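Local coordinates for 39 kDa initiator binding protein (Trichomonas vaginalis, PDB 1PP7) that binds the initiator element of core promoters through the helix-turn-helix-type DNA-binding domain held in this chain, and so probably helps to specify where transcription starts, at residues Ser32-Lys37 with Met76-Asn81; Ala20-Lys25 with His39-Tyr44; Thr63-Lys68 with Leu90-Leu95. All coordinates share one frame; numbering follows the deposited sequence.

Contact 1. Residues Ser32-Lys37 with Met76-Asn81; sequences SRFPRK and MGIKLN. With nucleotides of chain A.
Met76, at the end of helix 69-76, and Ile78, in the turn of the helix-turn-helix leading to helix 80-89, pack against Phe34 at the start of helix 34-45. The Met76 thioether crosses the Phe34 side chain at about a right angle, a Met-aromatic contact with SD 5.0 Å from the centroid of the Phe34 ring and obliquely placed. Phe34 CG lies anti to the backbone N (chi1 177°), which carries the ring over to Met76, whose methyl CE is 3.7 Å from Phe34 CE2 and also touches Lys37 CB. Gly77 leaves the helix with positive phi in a Schellman motif. CD1 of Ile78 makes a looser, again oblique contact, 4.4 Å, with Phe34 CE2. Lys79, the N-cap of helix 80-89, gives its backbone N to OP2 of DT8 of chain A at 2.8 Å. Asn81 bonds through OD1 to N4 of a cytosine and through ND2 to O4 of a thymine, consistent with a recognition helix. Phe34 N donates to OP1 of DC6 of chain A, nearly straight at 167°, while Arg33 NE and NH2 converge on OP2 of DC6 at 2.7 and 2.8 Å, both bonds bent, with OP2 near the guanidinium plane.

Contact 2. Residues Ala20-Lys25 with His39-Tyr44; sequences AALKRK and HMLLTY. With ZN (zinc ion), chain I; nucleotides of chain B.
Apolar contact between helix 16-23 and helix 34-45 runs through two pairs, Ala21 with Met40 and Leu22 with Leu41. The methyl CB of Ala21 points at helix 34-45 and comes within 4.4 Å of Met40 SD, while the Leu22 branch CD1 lies 4.3 Å from Leu41 CG. No hydrogen bond joins the segments. Deeper in the fold, Leu22 also rests on Met76 and Leu41 on Val75, both of helix 69-76.

Polar bonds and metal ligation gather around His39 and Thr43. His39 CG is turned anti to its own backbone N (chi1 -154°), and ND1 binds a zinc ion at 2.1 Å, while NE2 of the ring is held by the carbonyl of Thr111. A water at 2.3 Å from the zinc donates to Thr43 OG1, and that hydroxyl in turn donates to His39 O at 2.8 Å from above the carbonyl plane. Thr43 N reaches the same oxygen from the opposite face, so one carbonyl carries two bonds and ties the second shell of the metal to the helix.

Lys25, in the loop after helix 16-23, reaches the DNA minor groove: NZ donates to O4' of DA11 of chain B at 3.0 Å, 3.5 Å from N3 of DA11, and CD packs on the sugar of DA12 of chain B. The arrangement joins two of the helices that precede the helix-turn-helix of this DNA-binding domain.

Contact 3. Residues Thr63-Lys68 with Leu90-Leu95; sequences TEFKMK and LAFEQL
Phe65 and Phe92 meet through their rings, the side chains crossing at about a right angle. CZ of Phe65 comes to 3.8 Å from CD1 of Phe92, which lies at the edge of the Phe65 ring and near its plane, and the neighbouring CE1 atoms of Phe65 and Phe92 follow at 4.0 Å. The first torsion of Phe65 (chi1 61°) sets CG between the backbone N and the carbonyl carbon, swinging the ring across toward Phe92, whose CB already points at strand 65-67. A second, outer touch joins Glu64 and Leu95: the CD1 methyl of Leu95 sits 3.6 Å from OE2 of Glu64. This is a van der Waals contact of a methyl with a carboxylate.

The two segments belong to one antiparallel sheet without being neighbours in it, because strand 102-106 runs between strands 65-67 and 93-99. Such a sheet beside a helix-turn-helix is consistent with a winged-helix fold, in which the hairpin of strands 93-99 and 102-106 corresponds to the wing. Side chains therefore make the contact, and the backbones pair with the intervening strand: Phe65 with Trp105, and Glu93 with Lys106.

Around the rings, Phe110 packs edge-to-face on Phe92 and also meets Phe65, while Leu38 of helix 34-45 touches both phenylalanines. Trp105 adds a further ring next to Phe65. Before Phe92, the chain leaves helix 80-89 through a Schellman motif with Ala91 as its C-prime residue, a turn that brings the chain from the helix to Phe92.

Contacts 1 and 2 share helix 34-45 and have centres 8 Å apart; Lys37 joins them, its NZ probably hydrogen-bonded to Arg24 O. Contact 3 lies farther off, its centre about 14 Å from that of contact 1 and about 17 Å from that of contact 2. It meets contact 1 where Leu90 CD1 touches Phe34 CD1 at 3.7 Å, and contact 2 where Leu42 CD2 packs on Phe65 CG at 4.1 Å. The zinc ligand His39 of contact 2 has its side chain about 7 Å, between nearest atoms, from those of Lys37 in contact 1 and Phe92 in contact 3. All three reach the DNA, contact 2 through Lys25, mainly at sugars, and contact 3 at phosphates.

Contact 1. Residues Ser32-Lys37 with Met76-Asn81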
loop_
_atom_site.group_PDB
_atom_site.type_symbol
_atom_site.label_atom_id
_atom_site.label_comp_id
_atom_site.label_asym_id
_atom_site.label_seq_id
_atom_site.Cartn_x
_atom_site.Cartn_y
_atom_site.Cartn_z
ATOM N N SER C 32 -4.706 -6.969 10.517
ATOM C CA SER C 32 -4.958 -5.601 10.857
ATOM C C SER C 32 -3.628 -4.800 10.744
ATOM O O SER C 32 -3.668 -3.565 10.800
ATOM C CB SER C 32 -5.556 -5.506 12.280
ATOM O OG SER C 32 -4.557 -5.582 13.308
ATOM N N ARG C 33 -2.477 -5.476 10.569
ATOM C CA ARG C 33 -1.214 -4.744 10.455
ATOM C C ARG C 33 -0.885 -4.122 9.075
ATOM O O ARG C 33 -1.349 -4.584 8.028
ATOM C CB ARG C 33 -0.069 -5.603 10.964
ATOM C CG ARG C 33 -0.291 -5.866 12.413
ATOM C CD ARG C 33 0.769 -6.643 13.046
ATOM N NE ARG C 33 1.974 -5.833 13.082
ATOM C CZ ARG C 33 3.027 -6.128 13.841
ATOM N NH1 ARG C 33 3.014 -7.217 14.616
ATOM N NH2 ARG C 33 4.081 -5.320 13.852
ATOM N N PHE C 34 -0.104 -3.051 9.103
ATOM C CA PHE C 34 0.270 -2.290 7.888
ATOM C C PHE C 34 0.788 -3.118 6.678
ATOM O O PHE C 34 0.354 -2.916 5.558
ATOM C CB PHE C 34 1.299 -1.204 8.286
ATOM C CG PHE C 34 1.799 -0.414 7.133
ATOM C CD1 PHE C 34 2.983 -0.786 6.475
ATOM C CD2 PHE C 34 1.064 0.657 6.647
ATOM C CE1 PHE C 34 3.423 -0.096 5.346
ATOM C CE2 PHE C 34 1.516 1.339 5.505
ATOM C CZ PHE C 34 2.710 0.946 4.862
ATOM N N PRO C 35 1.718 -4.072 6.912
ATOM C CA PRO C 35 2.241 -4.902 5.817
ATOM C C PRO C 35 1.122 -5.581 5.048
ATOM O O PRO C 35 1.121 -5.503 3.805
ATOM C CB PRO C 35 3.118 -5.953 6.527
ATOM C CG PRO C 35 3.538 -5.257 7.761
ATOM C CD PRO C 35 2.280 -4.507 8.208
ATOM N N ARG C 36 0.182 -6.237 5.775
ATOM C CA ARG C 36 -0.900 -6.959 5.122
ATOM C C ARG C 36 -1.942 -6.030 4.563
ATOM O O ARG C 36 -2.672 -6.399 3.626
ATOM C CB ARG C 36 -1.530 -7.984 6.039
ATOM C CG ARG C 36 -0.619 -9.145 6.328
ATOM C CD ARG C 36 -1.432 -10.267 6.842
ATOM N NE ARG C 36 -0.662 -11.367 7.390
ATOM C CZ ARG C 36 -1.267 -12.448 7.857
ATOM N NH1 ARG C 36 -2.615 -12.468 7.818
ATOM N NH2 ARG C 36 -0.567 -13.514 8.296
ATOM N N LYS C 37 -2.034 -4.830 5.121
ATOM C CA LYS C 37 -2.928 -3.861 4.518
ATOM C C LYS C 37 -2.260 -3.453 3.175
ATOM O O LYS C 37 -2.926 -3.431 2.138
ATOM C CB LYS C 37 -3.126 -2.638 5.413
ATOM C CG LYS C 37 -3.886 -3.014 6.673
ATOM C CD LYS C 37 -3.796 -1.941 7.733
ATOM C CE LYS C 37 -5.104 -1.846 8.486
ATOM N NZ LYS C 37 -5.011 -1.039 9.774
ATOM N N MET C 76 -5.438 4.989 2.619
ATOM C CA MET C 76 -5.199 4.240 3.844
ATOM C C MET C 76 -5.627 4.951 5.098
ATOM O O MET C 76 -5.729 4.330 6.183
ATOM C CB MET C 76 -3.748 3.899 3.991
ATOM C CG MET C 76 -3.300 2.799 3.107
ATOM S SD MET C 76 -1.669 2.372 3.688
ATOM C CE MET C 76 -1.731 0.639 3.841
ATOM N N GLY C 77 -5.896 6.243 4.942
ATOM C CA GLY C 77 -6.327 7.074 6.053
ATOM C C GLY C 77 -5.222 7.500 7.009
ATOM O O GLY C 77 -5.463 7.610 8.210
ATOM N N ILE C 78 -4.013 7.730 6.517
ATOM C CA ILE C 78 -2.933 8.138 7.414
ATOM C C ILE C 78 -2.169 9.258 6.781
ATOM O O ILE C 78 -2.100 9.358 5.561
ATOM C CB ILE C 78 -1.979 6.931 7.776
ATOM C CG1 ILE C 78 -1.265 6.419 6.504
ATOM C CG2 ILE C 78 -2.824 5.803 8.479
ATOM C CD1 ILE C 78 -0.528 5.083 6.635
ATOM N N LYS C 79 -1.634 10.141 7.608
ATOM C CA LYS C 79 -0.835 11.257 7.072
ATOM C C LYS C 79 0.393 10.721 6.285
ATOM O O LYS C 79 0.867 9.615 6.555
ATOM C CB LYS C 79 -0.307 12.126 8.221
ATOM C CG LYS C 79 -1.304 12.519 9.271
ATOM C CD LYS C 79 -1.941 13.854 8.952
ATOM C CE LYS C 79 -3.116 13.697 7.964
ATOM N NZ LYS C 79 -4.387 13.202 8.614
ATOM N N LEU C 80 0.929 11.505 5.356
ATOM C CA LEU C 80 2.152 11.100 4.628
ATOM C C LEU C 80 3.251 10.656 5.585
ATOM O O LEU C 80 3.932 9.599 5.400
ATOM C CB LEU C 80 2.764 12.256 3.869
ATOM C CG LEU C 80 3.065 11.835 2.441
ATOM C CD1 LEU C 80 4.260 12.621 1.967
ATOM C CD2 LEU C 80 3.281 10.287 2.347
ATOM N N ASN C 81 3.443 11.505 6.592
ATOM C CA ASN C 81 4.434 11.264 7.586
ATOM C C ASN C 81 4.236 9.913 8.273
ATOM O O ASN C 81 5.190 9.174 8.473
ATOM C CB ASN C 81 4.504 12.414 8.598
ATOM C CG ASN C 81 5.364 12.074 9.807
ATOM O OD1 ASN C 81 4.848 11.611 10.846
ATOM N ND2 ASN C 81 6.667 12.249 9.673
ATOM P P DC A 6 1.644 -2.087 12.696
ATOM O OP1 DC A 6 0.596 -1.875 11.638
ATOM O OP2 DC A 6 2.561 -3.281 12.639
ATOM O "O5'" DC A 6 2.524 -0.749 12.852
ATOM C "C5'" DC A 6 2.061 0.543 12.397
ATOM C "C4'" DC A 6 0.944 1.070 13.271
ATOM O "O4'" DC A 6 1.418 1.186 14.629
ATOM C "C3'" DC A 6 0.394 2.457 12.910
ATOM O "O3'" DC A 6 -1.006 2.439 12.712
ATOM C "C2'" DC A 6 0.685 3.342 14.110
ATOM C "C1'" DC A 6 0.867 2.349 15.237
ATOM N N1 DC A 6 1.815 2.786 16.272
ATOM C C2 DC A 6 1.436 3.802 17.152
ATOM O O2 DC A 6 0.342 4.354 16.998
ATOM N N3 DC A 6 2.273 4.156 18.138
ATOM C C4 DC A 6 3.466 3.550 18.257
ATOM N N4 DC A 6 4.253 3.934 19.250
ATOM C C5 DC A 6 3.895 2.536 17.359
ATOM C C6 DC A 6 3.045 2.191 16.388
ATOM P P DT A 8 -2.511 9.862 11.542
ATOM O OP1 DT A 8 -3.956 10.126 11.332
ATOM O OP2 DT A 8 -1.674 9.533 10.379
ATOM O "O5'" DT A 8 -1.807 11.036 12.313
ATOM C "C5'" DT A 8 -2.258 11.294 13.632
ATOM C "C4'" DT A 8 -1.464 12.398 14.264
ATOM O "O4'" DT A 8 -0.350 11.798 14.916
ATOM C "C3'" DT A 8 -0.903 13.442 13.316
ATOM O "O3'" DT A 8 -1.318 14.733 13.738
ATOM C "C2'" DT A 8 0.593 13.312 13.473
ATOM C "C1'" DT A 8 0.769 12.615 14.782
ATOM N N1 DT A 8 1.961 11.742 14.892
ATOM C C2 DT A 8 2.779 11.891 16.013
ATOM O O2 DT A 8 2.518 12.626 16.919
ATOM N N3 DT A 8 3.895 11.097 16.033
ATOM C C4 DT A 8 4.239 10.129 15.111
ATOM O O4 DT A 8 5.249 9.443 15.304
ATOM C C5 DT A 8 3.319 9.997 13.976
ATOM C C7 DT A 8 3.590 8.962 12.930
ATOM C C6 DT A 8 2.252 10.812 13.925
ATOM P P DA A 5 2.867 -5.754 18.205
ATOM O OP1 DA A 5 2.468 -7.120 17.826
ATOM O OP2 DA A 5 4.305 -5.399 18.373
ATOM O "O5'" DA A 5 2.250 -4.757 17.141
ATOM C "C5'" DA A 5 0.838 -4.671 16.968
ATOM C "C4'" DA A 5 0.515 -3.377 16.260
ATOM O "O4'" DA A 5 0.489 -2.309 17.228
ATOM C "C3'" DA A 5 1.540 -2.944 15.204
ATOM O "O3'" DA A 5 0.876 -2.276 14.111
ATOM C "C2'" DA A 5 2.404 -1.968 15.975
ATOM C "C1'" DA A 5 1.341 -1.291 16.816
ATOM N N9 DA A 5 1.775 -0.558 18.010
ATOM C C8 DA A 5 3.001 -0.573 18.644
ATOM N N7 DA A 5 3.097 0.277 19.641
ATOM C C5 DA A 5 1.847 0.879 19.687
ATOM C C6 DA A 5 1.331 1.908 20.503
ATOM N N6 DA A 5 2.031 2.452 21.529
ATOM N N1 DA A 5 0.069 2.348 20.242
ATOM C C2 DA A 5 -0.633 1.751 19.243
ATOM N N3 DA A 5 -0.261 0.747 18.426
ATOM C C4 DA A 5 1.010 0.364 18.699
#

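Contact 2. Residues Ala20-Lys25 with His39-Tyr44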
loop_
_atom_site.group_PDB
_atom_site.type_symbol
_atom_site.label_atom_id
_atom_site.label_comp_id
_atom_site.label_asym_id
_atom_site.label_seq_id
_atom_site.Cartn_x
_atom_site.Cartn_y
_atom_site.Cartn_z
ATOM N N ALA C 20 -12.975 -1.264 4.621
ATOM C CA ALA C 20 -13.066 -1.663 6.009
ATOM C C ALA C 20 -11.747 -2.187 6.570
ATOM O O ALA C 20 -11.389 -1.818 7.685
ATOM C CB ALA C 20 -14.155 -2.715 6.194
ATOM N N ALA C 21 -11.023 -3.039 5.832
ATOM C CA ALA C 21 -9.761 -3.571 6.351
ATOM C C ALA C 21 -8.730 -2.450 6.503
ATOM O O ALA C 21 -7.795 -2.529 7.333
ATOM C CB ALA C 21 -9.237 -4.602 5.435
ATOM N N LEU C 22 -8.889 -1.406 5.684
ATOM C CA LEU C 22 -7.986 -0.283 5.724
ATOM C C LEU C 22 -8.306 0.588 6.905
ATOM O O LEU C 22 -7.432 1.159 7.537
ATOM C CB LEU C 22 -8.099 0.493 4.435
ATOM C CG LEU C 22 -7.281 -0.211 3.345
ATOM C CD1 LEU C 22 -7.595 0.348 1.927
ATOM C CD2 LEU C 22 -5.810 -0.085 3.735
ATOM N N LYS C 23 -9.575 0.653 7.234
ATOM C CA LYS C 23 -10.031 1.482 8.344
ATOM C C LYS C 23 -9.760 0.805 9.699
ATOM O O LYS C 23 -9.581 1.459 10.726
ATOM C CB LYS C 23 -11.537 1.777 8.159
ATOM C CG LYS C 23 -12.018 3.124 8.698
ATOM C CD LYS C 23 -13.472 3.401 8.275
ATOM C CE LYS C 23 -13.622 3.569 6.754
ATOM N NZ LYS C 23 -15.018 3.952 6.346
ATOM N N ARG C 24 -9.663 -0.506 9.684
ATOM C CA ARG C 24 -9.488 -1.233 10.921
ATOM C C ARG C 24 -8.222 -0.913 11.690
ATOM O O ARG C 24 -7.135 -0.883 11.109
ATOM C CB ARG C 24 -9.582 -2.714 10.623
ATOM C CG ARG C 24 -9.335 -3.603 11.769
ATOM C CD ARG C 24 -9.266 -5.037 11.281
ATOM N NE ARG C 24 -9.063 -5.899 12.438
ATOM C CZ ARG C 24 -8.882 -7.214 12.418
ATOM N NH1 ARG C 24 -8.866 -7.907 11.283
ATOM N NH2 ARG C 24 -8.717 -7.819 13.572
ATOM N N LYS C 25 -8.380 -0.686 13.004
ATOM C CA LYS C 25 -7.261 -0.375 13.906
ATOM C C LYS C 25 -6.223 -1.499 13.860
ATOM O O LYS C 25 -6.577 -2.658 13.684
ATOM C CB LYS C 25 -7.781 -0.176 15.361
ATOM C CG LYS C 25 -6.774 -0.558 16.523
ATOM C CD LYS C 25 -6.565 0.524 17.665
ATOM C CE LYS C 25 -5.933 1.876 17.184
ATOM N NZ LYS C 25 -5.377 2.701 18.317
ATOM N N HIS C 39 -0.280 -5.145 1.461
ATOM C CA HIS C 39 -0.334 -6.317 0.629
ATOM C C HIS C 39 -1.701 -6.568 0.053
ATOM O O HIS C 39 -1.820 -6.887 -1.150
ATOM C CB HIS C 39 0.207 -7.563 1.370
ATOM C CG HIS C 39 0.758 -8.609 0.454
ATOM N ND1 HIS C 39 -0.006 -9.656 -0.031
ATOM C CD2 HIS C 39 1.956 -8.691 -0.182
ATOM C CE1 HIS C 39 0.695 -10.335 -0.928
ATOM N NE2 HIS C 39 1.889 -9.770 -1.041
ATOM N N MET C 40 -2.748 -6.445 0.863
ATOM C CA MET C 40 -4.087 -6.662 0.284
ATOM C C MET C 40 -4.382 -5.587 -0.742
ATOM O O MET C 40 -5.090 -5.842 -1.664
ATOM C CB MET C 40 -5.178 -6.569 1.324
ATOM C CG MET C 40 -5.082 -7.635 2.347
ATOM S SD MET C 40 -6.356 -7.417 3.635
ATOM C CE MET C 40 -5.359 -7.137 5.204
ATOM N N LEU C 41 -3.841 -4.388 -0.551
ATOM C CA LEU C 41 -4.109 -3.273 -1.431
ATOM C C LEU C 41 -3.482 -3.541 -2.783
ATOM O O LEU C 41 -4.111 -3.454 -3.797
ATOM C CB LEU C 41 -3.503 -1.997 -0.852
ATOM C CG LEU C 41 -4.435 -0.808 -0.799
ATOM C CD1 LEU C 41 -3.697 0.473 -1.138
ATOM C CD2 LEU C 41 -5.563 -1.037 -1.787
ATOM N N LEU C 42 -2.210 -3.891 -2.726
ATOM C CA LEU C 42 -1.364 -4.230 -3.839
ATOM C C LEU C 42 -2.023 -5.388 -4.608
ATOM O O LEU C 42 -2.215 -5.327 -5.842
ATOM C CB LEU C 42 -0.048 -4.650 -3.236
ATOM C CG LEU C 42 1.326 -4.243 -3.725
ATOM C CD1 LEU C 42 1.316 -3.170 -4.763
ATOM C CD2 LEU C 42 2.113 -3.878 -2.510
ATOM N N THR C 43 -2.403 -6.425 -3.872
ATOM C CA THR C 43 -3.038 -7.581 -4.449
ATOM C C THR C 43 -4.296 -7.166 -5.200
ATOM O O THR C 43 -4.522 -7.564 -6.369
ATOM C CB THR C 43 -3.405 -8.603 -3.370
ATOM O OG1 THR C 43 -2.204 -9.142 -2.790
ATOM C CG2 THR C 43 -4.207 -9.768 -3.985
ATOM N N TYR C 44 -5.113 -6.336 -4.575
ATOM C CA TYR C 44 -6.321 -5.969 -5.266
ATOM C C TYR C 44 -6.118 -5.002 -6.437
ATOM O O TYR C 44 -6.785 -5.102 -7.458
ATOM C CB TYR C 44 -7.366 -5.412 -4.291
ATOM C CG TYR C 44 -8.490 -4.698 -5.003
ATOM C CD1 TYR C 44 -8.406 -3.323 -5.249
ATOM C CD2 TYR C 44 -9.634 -5.400 -5.466
ATOM C CE1 TYR C 44 -9.424 -2.648 -5.929
ATOM C CE2 TYR C 44 -10.670 -4.726 -6.161
ATOM C CZ TYR C 44 -10.560 -3.344 -6.387
ATOM O OH TYR C 44 -11.551 -2.628 -7.038
HETATM ZN ZN ZN I . -1.648 -10.606 0.765
ATOM P P DA B 11 -8.830 7.277 21.097
ATOM O OP1 DA B 11 -9.725 7.899 20.071
ATOM O OP2 DA B 11 -8.928 7.692 22.532
ATOM O "O5'" DA B 11 -8.977 5.690 21.050
ATOM C "C5'" DA B 11 -8.747 4.997 19.823
ATOM C "C4'" DA B 11 -8.491 3.535 20.077
ATOM O "O4'" DA B 11 -7.161 3.309 20.597
ATOM C "C3'" DA B 11 -9.441 2.895 21.085
ATOM O "O3'" DA B 11 -9.658 1.560 20.662
ATOM C "C2'" DA B 11 -8.603 2.834 22.343
ATOM C "C1'" DA B 11 -7.281 2.461 21.720
ATOM N N9 DA B 11 -6.119 2.665 22.562
ATOM C C8 DA B 11 -6.006 3.448 23.683
ATOM N N7 DA B 11 -4.800 3.443 24.209
ATOM C C5 DA B 11 -4.079 2.592 23.381
ATOM C C6 DA B 11 -2.750 2.194 23.389
ATOM N N6 DA B 11 -1.872 2.613 24.294
ATOM N N1 DA B 11 -2.339 1.347 22.422
ATOM C C2 DA B 11 -3.233 0.936 21.503
ATOM N N3 DA B 11 -4.517 1.247 21.387
ATOM C C4 DA B 11 -4.882 2.095 22.368
ATOM P P DA B 12 -11.149 1.018 20.472
ATOM O OP1 DA B 12 -11.767 1.772 19.338
ATOM O OP2 DA B 12 -11.788 1.040 21.839
ATOM O "O5'" DA B 12 -10.913 -0.481 19.990
ATOM C "C5'" DA B 12 -10.265 -0.746 18.750
ATOM C "C4'" DA B 12 -9.237 -1.841 18.921
ATOM O "O4'" DA B 12 -8.181 -1.400 19.812
ATOM C "C3'" DA B 12 -9.794 -3.122 19.524
ATOM O "O3'" DA B 12 -9.284 -4.274 18.823
ATOM C "C2'" DA B 12 -9.341 -3.041 20.976
ATOM C "C1'" DA B 12 -8.024 -2.299 20.887
ATOM N N9 DA B 12 -7.660 -1.517 22.077
ATOM C C8 DA B 12 -8.461 -0.640 22.786
ATOM N N7 DA B 12 -7.842 -0.047 23.780
ATOM C C5 DA B 12 -6.549 -0.576 23.740
ATOM C C6 DA B 12 -5.377 -0.324 24.530
ATOM N N6 DA B 12 -5.352 0.515 25.561
ATOM N N1 DA B 12 -4.231 -0.983 24.203
ATOM C C2 DA B 12 -4.275 -1.851 23.163
ATOM N N3 DA B 12 -5.321 -2.181 22.362
ATOM C C4 DA B 12 -6.429 -1.494 22.702
HETATM O O HOH W 1 -3.533 -10.427 -0.566
#

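Contact 3. Residues Thr63-Lys68 with Leu90-Leu95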
loop_
_atom_site.group_PDB
_atom_site.type_symbol
_atom_site.label_atom_id
_atom_site.label_comp_id
_atom_site.label_asym_id
_atom_site.label_seq_id
_atom_site.Cartn_x
_atom_site.Cartn_y
_atom_site.Cartn_z
ATOM N N THR C 63 9.041 -9.129 -6.891
ATOM C CA THR C 63 9.496 -8.582 -5.605
ATOM C C THR C 63 9.637 -7.074 -5.337
ATOM O O THR C 63 10.060 -6.678 -4.257
ATOM C CB THR C 63 10.847 -9.215 -5.241
ATOM O OG1 THR C 63 11.801 -8.881 -6.251
ATOM C CG2 THR C 63 10.738 -10.716 -5.184
ATOM N N GLU C 64 9.297 -6.239 -6.295
ATOM C CA GLU C 64 9.431 -4.822 -6.090
ATOM C C GLU C 64 8.121 -4.188 -6.503
ATOM O O GLU C 64 7.427 -4.698 -7.382
ATOM C CB GLU C 64 10.613 -4.282 -6.947
ATOM C CG GLU C 64 11.869 -5.171 -6.810
ATOM C CD GLU C 64 13.194 -4.567 -7.370
ATOM O OE1 GLU C 64 14.261 -5.252 -7.213
ATOM O OE2 GLU C 64 13.181 -3.434 -7.956
ATOM N N PHE C 65 7.767 -3.082 -5.868
ATOM C CA PHE C 65 6.546 -2.357 -6.213
ATOM C C PHE C 65 6.897 -0.885 -6.210
ATOM O O PHE C 65 7.921 -0.466 -5.670
ATOM C CB PHE C 65 5.377 -2.630 -5.211
ATOM C CG PHE C 65 5.649 -2.229 -3.759
ATOM C CD1 PHE C 65 6.301 -3.128 -2.872
ATOM C CD2 PHE C 65 5.146 -1.033 -3.246
ATOM C CE1 PHE C 65 6.437 -2.846 -1.519
ATOM C CE2 PHE C 65 5.268 -0.724 -1.878
ATOM C CZ PHE C 65 5.917 -1.636 -1.008
ATOM N N LYS C 66 6.049 -0.096 -6.849
ATOM C CA LYS C 66 6.261 1.316 -6.895
ATOM C C LYS C 66 4.978 1.863 -6.388
ATOM O O LYS C 66 3.950 1.185 -6.473
ATOM C CB LYS C 66 6.504 1.799 -8.317
ATOM C CG LYS C 66 5.437 1.378 -9.355
ATOM C CD LYS C 66 5.658 2.242 -10.612
ATOM C CE LYS C 66 5.195 1.552 -11.915
ATOM N NZ LYS C 66 5.145 2.524 -13.119
ATOM N N MET C 67 5.016 3.096 -5.885
ATOM C CA MET C 67 3.810 3.695 -5.367
ATOM C C MET C 67 3.965 5.189 -5.332
ATOM O O MET C 67 5.066 5.700 -5.494
ATOM C CB MET C 67 3.515 3.168 -3.931
ATOM C CG MET C 67 4.352 3.783 -2.801
ATOM S SD MET C 67 3.800 3.162 -1.120
ATOM C CE MET C 67 5.161 2.268 -0.597
ATOM N N LYS C 68 2.828 5.875 -5.179
ATOM C CA LYS C 68 2.797 7.309 -4.999
ATOM C C LYS C 68 2.369 7.413 -3.509
ATOM O O LYS C 68 1.194 7.265 -3.170
ATOM C CB LYS C 68 1.768 7.925 -5.944
ATOM C CG LYS C 68 2.228 7.979 -7.390
ATOM C CD LYS C 68 1.452 9.027 -8.171
ATOM C CE LYS C 68 1.949 9.096 -9.628
ATOM N NZ LYS C 68 1.517 10.295 -10.446
ATOM N N LEU C 90 8.870 -0.819 9.606
ATOM C CA LEU C 90 8.550 -2.192 9.228
ATOM C C LEU C 90 9.546 -2.803 8.230
ATOM O O LEU C 90 9.318 -3.883 7.678
ATOM C CB LEU C 90 7.090 -2.292 8.751
ATOM C CG LEU C 90 6.108 -1.900 9.886
ATOM C CD1 LEU C 90 4.695 -2.027 9.481
ATOM C CD2 LEU C 90 6.361 -2.803 11.071
ATOM N N ALA C 91 10.661 -2.113 8.002
ATOM C CA ALA C 91 11.748 -2.616 7.160
ATOM C C ALA C 91 11.483 -2.745 5.667
ATOM O O ALA C 91 11.857 -3.772 5.018
ATOM C CB ALA C 91 12.309 -3.995 7.748
ATOM N N PHE C 92 10.802 -1.731 5.135
ATOM C CA PHE C 92 10.581 -1.653 3.694
ATOM C C PHE C 92 11.848 -0.911 3.254
ATOM O O PHE C 92 12.387 -0.067 3.953
ATOM C CB PHE C 92 9.308 -0.901 3.350
ATOM C CG PHE C 92 8.084 -1.754 3.456
ATOM C CD1 PHE C 92 7.531 -2.351 2.315
ATOM C CD2 PHE C 92 7.538 -2.054 4.725
ATOM C CE1 PHE C 92 6.464 -3.237 2.434
ATOM C CE2 PHE C 92 6.483 -2.924 4.867
ATOM C CZ PHE C 92 5.931 -3.526 3.727
ATOM N N GLU C 93 12.390 -1.318 2.139
ATOM C CA GLU C 93 13.595 -0.703 1.704
ATOM C C GLU C 93 13.357 0.017 0.393
ATOM O O GLU C 93 12.920 -0.574 -0.604
ATOM C CB GLU C 93 14.654 -1.785 1.603
ATOM C CG GLU C 93 15.843 -1.458 0.705
ATOM C CD GLU C 93 16.820 -2.651 0.666
ATOM O OE1 GLU C 93 16.347 -3.798 0.897
ATOM O OE2 GLU C 93 18.026 -2.452 0.413
ATOM N N GLN C 94 13.610 1.319 0.422
ATOM C CA GLN C 94 13.425 2.176 -0.718
ATOM C C GLN C 94 14.537 1.937 -1.753
ATOM O O GLN C 94 15.740 1.959 -1.430
ATOM C CB GLN C 94 13.436 3.635 -0.285
ATOM C CG GLN C 94 12.972 4.507 -1.426
ATOM C CD GLN C 94 12.706 5.907 -1.012
ATOM O OE1 GLN C 94 12.503 6.168 0.162
ATOM N NE2 GLN C 94 12.696 6.828 -1.973
ATOM N N LEU C 95 14.116 1.720 -2.985
ATOM C CA LEU C 95 15.024 1.467 -4.084
ATOM C C LEU C 95 15.077 2.655 -5.090
ATOM O O LEU C 95 15.786 2.601 -6.086
ATOM C CB LEU C 95 14.588 0.183 -4.804
ATOM C CG LEU C 95 14.404 -1.002 -3.861
ATOM C CD1 LEU C 95 13.836 -2.116 -4.680
ATOM C CD2 LEU C 95 15.736 -1.418 -3.116
#